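PDB 1O59: allantoicase from Saccharomyces cerevisiae, which hydrolyses allantoate to (S)-ureidoglycolate and urea, a step of allantoin degradation that lets yeast use purines as a secondary nitrogen source. Local coordinates for residues Tyr80-Glu84 / Phe116-Asn120; Ala103-Ile108 / Leu169-Thr175; Arg238-Met242 / Asp277-Phe281. All coordinates share one frame; numbering follows the deposited sequence. Where two conformers were deposited one is given.

Contact 1: residues Tyr80-Glu84 / Phe116-Asn120; sequences YDGWE and FFNGN
The rings of Y80 and F117 lie face against face in an offset stack, with centroids 4.5 Å apart and planes inclined by only 12°. The stack joins two loop regions of the first allantoicase repeat, a β-sandwich unit consistent with the galactose-binding-domain-like clan: residues 80–84 lead into the short strand 83–84, and residues 116–120 lie in the connection between strands 105–113 and 124–130. The rim of F117 sits over one face of Y80, and its CE1 comes within 3.3 Å of Y80 CD2. At the edge of the tyrosine lies the backbone carbonyl of F116, whose O is 3.1 Å from Y80 OH, while F116 CB packs alongside Y80 CE2. Y80 also makes a cation-pi contact with R68. The edge of F117 is met by G82 CA, where the lack of a side chain lets the phenylalanine come close, and by the carboxylate of E84, whose OE1 is 3.6 Å from F117 CE1. With CG anti to the backbone N (chi1 -175°) and the chain extended beyond it, E84 reaches past the phenylalanine to N120. There OE2 accepts a bent hydrogen bond of 3.0 Å from N120 ND2. The donor stands well above the carboxylate plane, 65° out of it, whereas the acceptor lies close to the plane of the amide. The asparagine is thus held through both ends of its amide, which probably fixes its rotation: the nitrogen faces E84, and the oxygen takes part in a water-mediated link back to the tyrosine. That water donates to N120 OD1, accepts from N118 N at 3.1 Å and is hydrogen-bonded to Y80 OH at 2.9 Å.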
loop_
_atom_site.group_PDB
_atom_site.type_symbol
_atom_site.label_atom_id
_atom_site.label_comp_id
_atom_site.label_asym_id
_atom_site.label_seq_id
_atom_site.Cartn_x
_atom_site.Cartn_y
_atom_site.Cartn_z
ATOM N N TYR A 80 14.358 0.099 -19.041
ATOM C CA TYR A 80 14.455 -0.738 -17.847
ATOM C C TYR A 80 13.334 -0.301 -16.921
ATOM O O TYR A 80 13.079 0.910 -16.761
ATOM C CB TYR A 80 15.773 -0.486 -17.171
ATOM C CG TYR A 80 16.779 -1.605 -17.152
ATOM C CD1 TYR A 80 17.970 -1.508 -17.896
ATOM C CD2 TYR A 80 16.604 -2.722 -16.306
ATOM C CE1 TYR A 80 18.956 -2.522 -17.815
ATOM C CE2 TYR A 80 17.562 -3.738 -16.235
ATOM C CZ TYR A 80 18.737 -3.634 -16.985
ATOM O OH TYR A 80 19.696 -4.626 -16.904
ATOM N N ASP A 81 12.671 -1.276 -16.310
ATOM C CA ASP A 81 11.529 -1.004 -15.463
ATOM C C ASP A 81 12.059 -0.762 -14.070
ATOM O O ASP A 81 12.087 -1.659 -13.206
ATOM C CB ASP A 81 10.564 -2.170 -15.507
ATOM C CG ASP A 81 9.237 -1.855 -14.859
ATOM O OD1 ASP A 81 9.101 -0.802 -14.170
ATOM O OD2 ASP A 81 8.267 -2.626 -14.998
ATOM N N GLY A 82 12.526 0.461 -13.877
ATOM C CA GLY A 82 13.289 0.786 -12.694
ATOM C C GLY A 82 13.992 2.106 -12.706
ATOM O O GLY A 82 13.912 2.881 -13.663
ATOM N N TRP A 83 14.686 2.359 -11.620
ATOM C CA TRP A 83 15.545 3.520 -11.492
ATOM C C TRP A 83 16.974 3.063 -11.725
ATOM O O TRP A 83 17.426 2.121 -11.066
ATOM C CB TRP A 83 15.422 4.087 -10.084
ATOM C CG TRP A 83 16.319 5.241 -9.795
ATOM C CD1 TRP A 83 16.600 6.275 -10.623
ATOM C CD2 TRP A 83 17.030 5.480 -8.595
ATOM N NE1 TRP A 83 17.447 7.157 -10.015
ATOM C CE2 TRP A 83 17.725 6.700 -8.754
ATOM C CE3 TRP A 83 17.149 4.789 -7.369
ATOM C CZ2 TRP A 83 18.540 7.263 -7.727
ATOM C CZ3 TRP A 83 17.957 5.347 -6.341
ATOM C CH2 TRP A 83 18.644 6.569 -6.538
ATOM N N GLU A 84 17.662 3.671 -12.680
ATOM C CA GLU A 84 19.047 3.362 -12.883
ATOM C C GLU A 84 19.861 4.604 -13.237
ATOM O O GLU A 84 19.472 5.394 -14.113
ATOM C CB GLU A 84 19.243 2.277 -13.960
ATOM C CG GLU A 84 20.703 1.850 -14.088
ATOM C CD GLU A 84 20.993 0.999 -15.298
ATOM O OE1 GLU A 84 20.037 0.679 -16.046
ATOM O OE2 GLU A 84 22.188 0.628 -15.482
ATOM N N PHE A 116 15.996 -7.757 -12.464
ATOM C CA PHE A 116 16.638 -7.596 -13.783
ATOM C C PHE A 116 17.919 -6.753 -13.788
ATOM O O PHE A 116 18.532 -6.576 -14.848
ATOM C CB PHE A 116 15.651 -7.072 -14.849
ATOM C CG PHE A 116 14.384 -7.865 -14.941
ATOM C CD1 PHE A 116 14.406 -9.166 -15.381
ATOM C CD2 PHE A 116 13.170 -7.314 -14.548
ATOM C CE1 PHE A 116 13.230 -9.903 -15.439
ATOM C CE2 PHE A 116 11.997 -8.033 -14.598
ATOM C CZ PHE A 116 12.020 -9.321 -15.048
ATOM N N PHE A 117 18.315 -6.212 -12.631
ATOM C CA PHE A 117 19.643 -5.615 -12.495
ATOM C C PHE A 117 20.521 -6.735 -11.962
ATOM O O PHE A 117 20.517 -7.021 -10.775
ATOM C CB PHE A 117 19.617 -4.388 -11.596
ATOM C CG PHE A 117 18.738 -3.301 -12.113
ATOM C CD1 PHE A 117 19.134 -2.541 -13.218
ATOM C CD2 PHE A 117 17.500 -3.052 -11.534
ATOM C CE1 PHE A 117 18.337 -1.529 -13.717
ATOM C CE2 PHE A 117 16.682 -2.030 -12.035
ATOM C CZ PHE A 117 17.113 -1.262 -13.128
ATOM N N ASN A 118 21.189 -7.426 -12.884
ATOM C CA ASN A 118 21.967 -8.611 -12.566
ATOM C C ASN A 118 23.442 -8.250 -12.569
ATOM O O ASN A 118 24.174 -8.685 -13.406
ATOM C CB ASN A 118 21.654 -9.769 -13.546
ATOM C CG ASN A 118 21.886 -11.150 -12.918
ATOM O OD1 ASN A 118 21.385 -11.447 -11.829
ATOM N ND2 ASN A 118 22.629 -12.009 -13.612
ATOM N N GLY A 119 23.856 -7.437 -11.614
ATOM C CA GLY A 119 25.265 -7.093 -11.412
ATOM C C GLY A 119 25.411 -5.593 -11.245
ATOM O O GLY A 119 26.233 -5.123 -10.449
ATOM N N ASN A 120 24.597 -4.844 -11.997
ATOM C CA ASN A 120 24.553 -3.398 -11.886
ATOM C C ASN A 120 23.477 -2.962 -10.866
ATOM O O ASN A 120 23.101 -1.790 -10.815
ATOM C CB ASN A 120 24.328 -2.755 -13.261
ATOM C CG ASN A 120 23.011 -3.178 -13.910
ATOM O OD1 ASN A 120 22.517 -4.283 -13.666
ATOM N ND2 ASN A 120 22.438 -2.299 -14.742
HETATM O O HOH W 1 21.726 -6.334 -15.705
#

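Contact 2: residues Ala103-Ile108 / Leu169-Thr175; sequences AAAHII and LTKERFT
An isolated antiparallel β-bridge fastens the loop 169–175 to the start of strand 105–113 in the first allantoicase repeat. A105 and F174 form its hydrogen-bonded pair: A105 N donates to F174 O, and F174 N returns a bond to A105 O, each 2.8 Å long. Farther along, T170 N gives a nearly straight bond to I107 O, with an angle of 170° at the hydrogen. Between these two attachments the loop bows away from the strand and arches around the side chain of H106. With CG anti to its carbonyl carbon (chi1 -66°), the imidazole enters this arch. R173 CB lies over one ring face, 4.0 Å from the centroid and 13° off the normal, a CH-pi contact. The carbonyl oxygens of T170 and K171 come to the ring edge instead: T170 O is 3.0 Å from H106 CD2, and K171 O is 3.1 Å from H106 NE2. Beside the histidine, L169 CD2 packs against H106 CB at 3.7 Å and touches I108 CB. I107 CG1 approaches the F174 ring, and I107 and F174 both pack on I149 of strand 147–154. At the far end, T175 OG1 is bonded to D132 N and L130 O, tying the loop to the end of strand 124–130 and the residues just after it. The chemistry is therefore divided: backbone bonds set the course of the loop at its two ends, while between them carbonyl oxygens line the rim of the imidazole, whose polar edge would be expected to suit them, and this probably keeps the ring from turning.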
loop_
_atom_site.group_PDB
_atom_site.type_symbol
_atom_site.label_atom_id
_atom_site.label_comp_id
_atom_site.label_asym_id
_atom_site.label_seq_id
_atom_site.Cartn_x
_atom_site.Cartn_y
_atom_site.Cartn_z
ATOM N N ALA A 103 -0.684 11.450 4.870
ATOM C CA ALA A 103 -0.229 12.663 5.550
ATOM C C ALA A 103 1.039 12.490 6.415
ATOM O O ALA A 103 1.812 13.453 6.566
ATOM C CB ALA A 103 -1.356 13.192 6.411
ATOM N N ALA A 104 1.203 11.296 7.004
ATOM C CA ALA A 104 2.287 10.977 7.906
ATOM C C ALA A 104 2.210 9.501 8.330
ATOM O O ALA A 104 1.148 8.883 8.314
ATOM C CB ALA A 104 2.232 11.867 9.124
ATOM N N ALA A 105 3.339 8.931 8.717
ATOM C CA ALA A 105 3.374 7.552 9.178
ATOM C C ALA A 105 4.603 7.233 10.049
ATOM O O ALA A 105 5.660 7.866 9.929
ATOM C CB ALA A 105 3.332 6.614 7.969
ATOM N N HIS A 106 4.439 6.232 10.908
ATOM C CA HIS A 106 5.543 5.566 11.611
ATOM C C HIS A 106 6.033 4.366 10.762
ATOM O O HIS A 106 5.223 3.561 10.315
ATOM C CB HIS A 106 5.052 5.069 12.968
ATOM C CG HIS A 106 4.670 6.156 13.929
ATOM N ND1 HIS A 106 3.380 6.620 14.054
ATOM C CD2 HIS A 106 5.398 6.836 14.843
ATOM C CE1 HIS A 106 3.331 7.548 14.997
ATOM N NE2 HIS A 106 4.545 7.700 15.487
ATOM N N ILE A 107 7.342 4.237 10.529
ATOM C CA ILE A 107 7.873 3.200 9.597
ATOM C C ILE A 107 8.249 1.893 10.271
ATOM O O ILE A 107 8.853 1.892 11.333
ATOM C CB ILE A 107 9.091 3.743 8.812
ATOM C CG1 ILE A 107 8.739 5.059 8.130
ATOM C CG2 ILE A 107 9.560 2.736 7.778
ATOM C CD1 ILE A 107 7.485 4.961 7.182
ATOM N N ILE A 108 7.871 0.776 9.651
ATOM C CA ILE A 108 8.188 -0.556 10.185
ATOM C C ILE A 108 9.143 -1.364 9.291
ATOM O O ILE A 108 9.951 -2.157 9.779
ATOM C CB ILE A 108 6.882 -1.375 10.460
ATOM C CG1 ILE A 108 7.233 -2.797 10.913
ATOM C CG2 ILE A 108 5.938 -1.409 9.254
ATOM C CD1 ILE A 108 8.013 -2.831 12.247
ATOM N N LEU A 169 8.364 -0.395 14.903
ATOM C CA LEU A 169 7.858 0.862 14.394
ATOM C C LEU A 169 8.677 2.031 14.910
ATOM O O LEU A 169 8.888 2.216 16.104
ATOM C CB LEU A 169 6.414 1.097 14.801
ATOM C CG LEU A 169 5.260 0.663 13.925
ATOM C CD1 LEU A 169 3.990 0.910 14.717
ATOM C CD2 LEU A 169 5.222 1.393 12.605
ATOM N N THR A 170 9.137 2.815 13.961
ATOM C CA THR A 170 9.633 4.149 14.193
ATOM C C THR A 170 8.822 4.885 15.277
ATOM O O THR A 170 7.608 4.844 15.286
ATOM C CB THR A 170 9.589 4.829 12.841
ATOM O OG1 THR A 170 10.920 4.972 12.332
ATOM C CG2 THR A 170 9.044 6.175 12.899
ATOM N N LYS A 171 9.522 5.524 16.209
ATOM C CA LYS A 171 8.894 6.229 17.325
ATOM C C LYS A 171 8.251 7.519 16.828
ATOM O O LYS A 171 7.144 7.856 17.218
ATOM C CB LYS A 171 9.952 6.555 18.360
ATOM C CG LYS A 171 9.420 7.075 19.677
ATOM C CD LYS A 171 9.055 5.944 20.696
ATOM C CE LYS A 171 10.281 5.395 21.476
ATOM N NZ LYS A 171 11.138 4.552 20.564
ATOM N N GLU A 172 8.943 8.210 15.924
ATOM C CA GLU A 172 8.500 9.500 15.407
ATOM C C GLU A 172 7.667 9.252 14.147
ATOM O O GLU A 172 7.696 8.175 13.580
ATOM C CB GLU A 172 9.723 10.391 15.096
ATOM C CG GLU A 172 10.888 10.390 16.106
ATOM C CD GLU A 172 12.270 10.323 15.415
ATOM O OE1 GLU A 172 13.152 11.187 15.667
ATOM O OE2 GLU A 172 12.481 9.394 14.598
ATOM N N ARG A 173 6.887 10.223 13.706
ATOM C CA ARG A 173 6.191 10.058 12.439
ATOM C C ARG A 173 6.875 10.899 11.403
ATOM O O ARG A 173 7.560 11.854 11.738
ATOM C CB ARG A 173 4.698 10.385 12.533
ATOM C CG ARG A 173 4.331 11.849 12.689
ATOM C CD ARG A 173 2.896 12.016 13.169
ATOM N NE ARG A 173 2.441 13.383 13.404
ATOM C CZ ARG A 173 2.781 14.118 14.453
ATOM N NH1 ARG A 173 3.624 13.653 15.379
ATOM N NH2 ARG A 173 2.291 15.349 14.581
ATOM N N PHE A 174 6.690 10.514 10.140
ATOM C CA PHE A 174 7.360 11.137 8.997
ATOM C C PHE A 174 6.404 11.320 7.814
ATOM O O PHE A 174 5.348 10.691 7.768
ATOM C CB PHE A 174 8.549 10.271 8.565
ATOM C CG PHE A 174 9.557 10.044 9.653
ATOM C CD1 PHE A 174 10.445 11.038 9.996
ATOM C CD2 PHE A 174 9.598 8.855 10.363
ATOM C CE1 PHE A 174 11.363 10.851 10.994
ATOM C CE2 PHE A 174 10.537 8.679 11.373
ATOM C CZ PHE A 174 11.412 9.674 11.666
ATOM N N THR A 175 6.816 12.176 6.871
ATOM C CA THR A 175 6.031 12.565 5.683
ATOM C C THR A 175 6.748 12.328 4.353
ATOM O O THR A 175 6.104 12.275 3.312
ATOM C CB THR A 175 5.729 14.074 5.714
ATOM O OG1 THR A 175 6.968 14.788 5.746
ATOM C CG2 THR A 175 4.986 14.533 6.985
#

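Contact 3: residues Arg238-Met242 / Asp277-Phe281; sequences RGHDM and DTAHF
R238 grips D277 side-on in a two-pronged salt bridge. Its NE donates to D277 OD2 at 2.9 Å and its NH2 to D277 OD1 at 2.8 Å, each through the syn lone pair of the oxygen. With CG anti to the backbone N (chi1 -168°), D277 carries its carboxylate across to the arginine, though the two flat groups are turned by 32°. The methyl of A279 approaches the guanidinium obliquely, CB 3.4 Å from R238 NH2. Next to this pair, H280 packs against the backbone of the facing loop. D241 CA stands over one face of the imidazole, 4.0 Å from the centroid in a CH-pi contact, and H240 O lies over the same face; from the edge, H280 NE2 sends a weak hydrogen bond of 3.5 Å to G239 O. M242, present as selenomethionine, places SE 5.0 Å from the F281 ring centroid, an oblique Met-aromatic contact, and its CG packs on F281 CE1. In the second shell, A279 N positions the carboxylate by donating to D277 OD1 at 3.0 Å from 51° above its plane, closing an Asx turn. With an alanine in place of D277 both carboxylate oxygens are gone, which would probably leave R238 without this counter-charge and the A279 N-H without its Asx partner. The overlapping type II turn, T278 to F281, is closed by F281 N bonding to T278 O and has H280 at its third position. Farther out, D321 OD1 accepts a hydrogen bond from H280 N, and K348 NZ donates to R238 O. Thus the loop before strand 246–247 meets the Asx and type II turns that lead out of strand 270–277, consistent with connecting loops of a galactose-binding-domain-like β-sandwich.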
loop_
_atom_site.group_PDB
_atom_site.type_symbol
_atom_site.label_atom_id
_atom_site.label_comp_id
_atom_site.label_asym_id
_atom_site.label_seq_id
_atom_site.Cartn_x
_atom_site.Cartn_y
_atom_site.Cartn_z
ATOM N N ARG A 238 -11.623 6.472 -7.926
ATOM C CA ARG A 238 -12.295 5.299 -8.449
ATOM C C ARG A 238 -11.349 4.474 -9.306
ATOM O O ARG A 238 -11.747 3.438 -9.808
ATOM C CB ARG A 238 -13.491 5.725 -9.286
ATOM C CG ARG A 238 -14.595 6.380 -8.477
ATOM C CD ARG A 238 -15.867 6.516 -9.243
ATOM N NE ARG A 238 -16.524 5.221 -9.408
ATOM C CZ ARG A 238 -17.539 5.020 -10.239
ATOM N NH1 ARG A 238 -18.005 6.014 -10.969
ATOM N NH2 ARG A 238 -18.092 3.822 -10.339
ATOM N N GLY A 239 -10.110 4.941 -9.480
ATOM C CA GLY A 239 -9.104 4.209 -10.236
ATOM C C GLY A 239 -9.280 4.365 -11.734
ATOM O O GLY A 239 -10.141 5.138 -12.190
ATOM N N HIS A 240 -8.485 3.604 -12.489
ATOM C CA HIS A 240 -8.373 3.774 -13.926
ATOM C C HIS A 240 -8.895 2.591 -14.770
ATOM O O HIS A 240 -9.403 2.778 -15.852
ATOM C CB HIS A 240 -6.912 4.077 -14.230
ATOM C CG HIS A 240 -6.583 4.056 -15.691
ATOM N ND1 HIS A 240 -6.968 5.062 -16.552
ATOM C CD2 HIS A 240 -5.918 3.142 -16.445
ATOM C CE1 HIS A 240 -6.564 4.765 -17.776
ATOM N NE2 HIS A 240 -5.933 3.602 -17.741
ATOM N N ASP A 241 -8.746 1.372 -14.274
ATOM C CA ASP A 241 -9.219 0.173 -14.946
ATOM C C ASP A 241 -9.362 -0.952 -13.928
ATOM O O ASP A 241 -9.365 -0.670 -12.728
ATOM C CB ASP A 241 -8.289 -0.194 -16.106
ATOM C CG ASP A 241 -6.852 -0.509 -15.683
ATOM O OD1 ASP A 241 -6.537 -0.852 -14.521
ATOM O OD2 ASP A 241 -5.949 -0.462 -16.524
HETATM N N MSE A 242 -9.487 -2.203 -14.376
HETATM C CA MSE A 242 -9.655 -3.353 -13.462
HETATM C C MSE A 242 -8.421 -3.698 -12.632
HETATM O O MSE A 242 -8.495 -4.340 -11.574
HETATM C CB MSE A 242 -10.061 -4.598 -14.246
HETATM C CG MSE A 242 -11.493 -4.532 -14.761
HETATM SE SE MSE A 242 -12.142 -6.127 -15.665
HETATM C CE MSE A 242 -11.039 -6.225 -17.138
ATOM N N ASP A 277 -18.174 -0.085 -4.624
ATOM C CA ASP A 277 -17.937 0.441 -5.957
ATOM C C ASP A 277 -17.338 -0.606 -6.875
ATOM O O ASP A 277 -16.237 -1.114 -6.624
ATOM C CB ASP A 277 -16.979 1.616 -5.839
ATOM C CG ASP A 277 -16.869 2.425 -7.104
ATOM O OD1 ASP A 277 -17.482 2.108 -8.171
ATOM O OD2 ASP A 277 -16.198 3.465 -7.077
ATOM N N THR A 278 -18.068 -0.930 -7.937
ATOM C CA THR A 278 -17.616 -1.892 -8.956
ATOM C C THR A 278 -17.102 -1.217 -10.232
ATOM O O THR A 278 -17.119 -1.811 -11.291
ATOM C CB THR A 278 -18.772 -2.829 -9.309
ATOM O OG1 THR A 278 -19.932 -2.063 -9.666
ATOM C CG2 THR A 278 -19.199 -3.653 -8.074
ATOM N N ALA A 279 -16.666 0.036 -10.115
ATOM C CA ALA A 279 -16.049 0.783 -11.220
ATOM C C ALA A 279 -15.144 -0.118 -12.057
ATOM O O ALA A 279 -14.302 -0.839 -11.516
ATOM C CB ALA A 279 -15.254 2.001 -10.695
ATOM N N HIS A 280 -15.364 -0.077 -13.368
ATOM C CA HIS A 280 -14.608 -0.865 -14.372
ATOM C C HIS A 280 -14.835 -2.358 -14.407
ATOM O O HIS A 280 -14.490 -2.968 -15.417
ATOM C CB HIS A 280 -13.105 -0.566 -14.374
ATOM C CG HIS A 280 -12.808 0.895 -14.343
ATOM N ND1 HIS A 280 -13.185 1.744 -15.358
ATOM C CD2 HIS A 280 -12.254 1.673 -13.385
ATOM C CE1 HIS A 280 -12.832 2.982 -15.045
ATOM N NE2 HIS A 280 -12.250 2.962 -13.858
ATOM N N PHE A 281 -15.468 -2.932 -13.393
ATOM C CA PHE A 281 -15.849 -4.350 -13.457
ATOM C C PHE A 281 -17.208 -4.523 -14.126
ATOM O O PHE A 281 -18.262 -4.293 -13.534
ATOM C CB PHE A 281 -15.811 -4.982 -12.082
ATOM C CG PHE A 281 -14.458 -4.929 -11.469
ATOM C CD1 PHE A 281 -13.485 -5.850 -11.841
ATOM C CD2 PHE A 281 -14.115 -3.900 -10.573
ATOM C CE1 PHE A 281 -12.199 -5.790 -11.297
ATOM C CE2 PHE A 281 -12.822 -3.843 -10.006
ATOM C CZ PHE A 281 -11.868 -4.779 -10.368
#

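How the contacts relate
Contacts 1 and 2 interlock along the chain, their segments alternating in the order 80–84, 103–108, 116–120 and 169–175. Both reach the same antiparallel sheet of the first allantoicase repeat: strand 105–113 begins in contact 2 and runs into the loop of contact 1, so the two mark its opposite ends, with centres 29 Å apart. Contact 3 follows in series within the second repeat, its centre 31 Å from that of contact 1 and 30 Å from that of contact 2, across the chain's centre from the latter. The connections after strands 105–113 and 270–277 occupy corresponding places in the two repeats, and H280 and F281 probably correspond to F116 and F117, consistent with a duplicated fold.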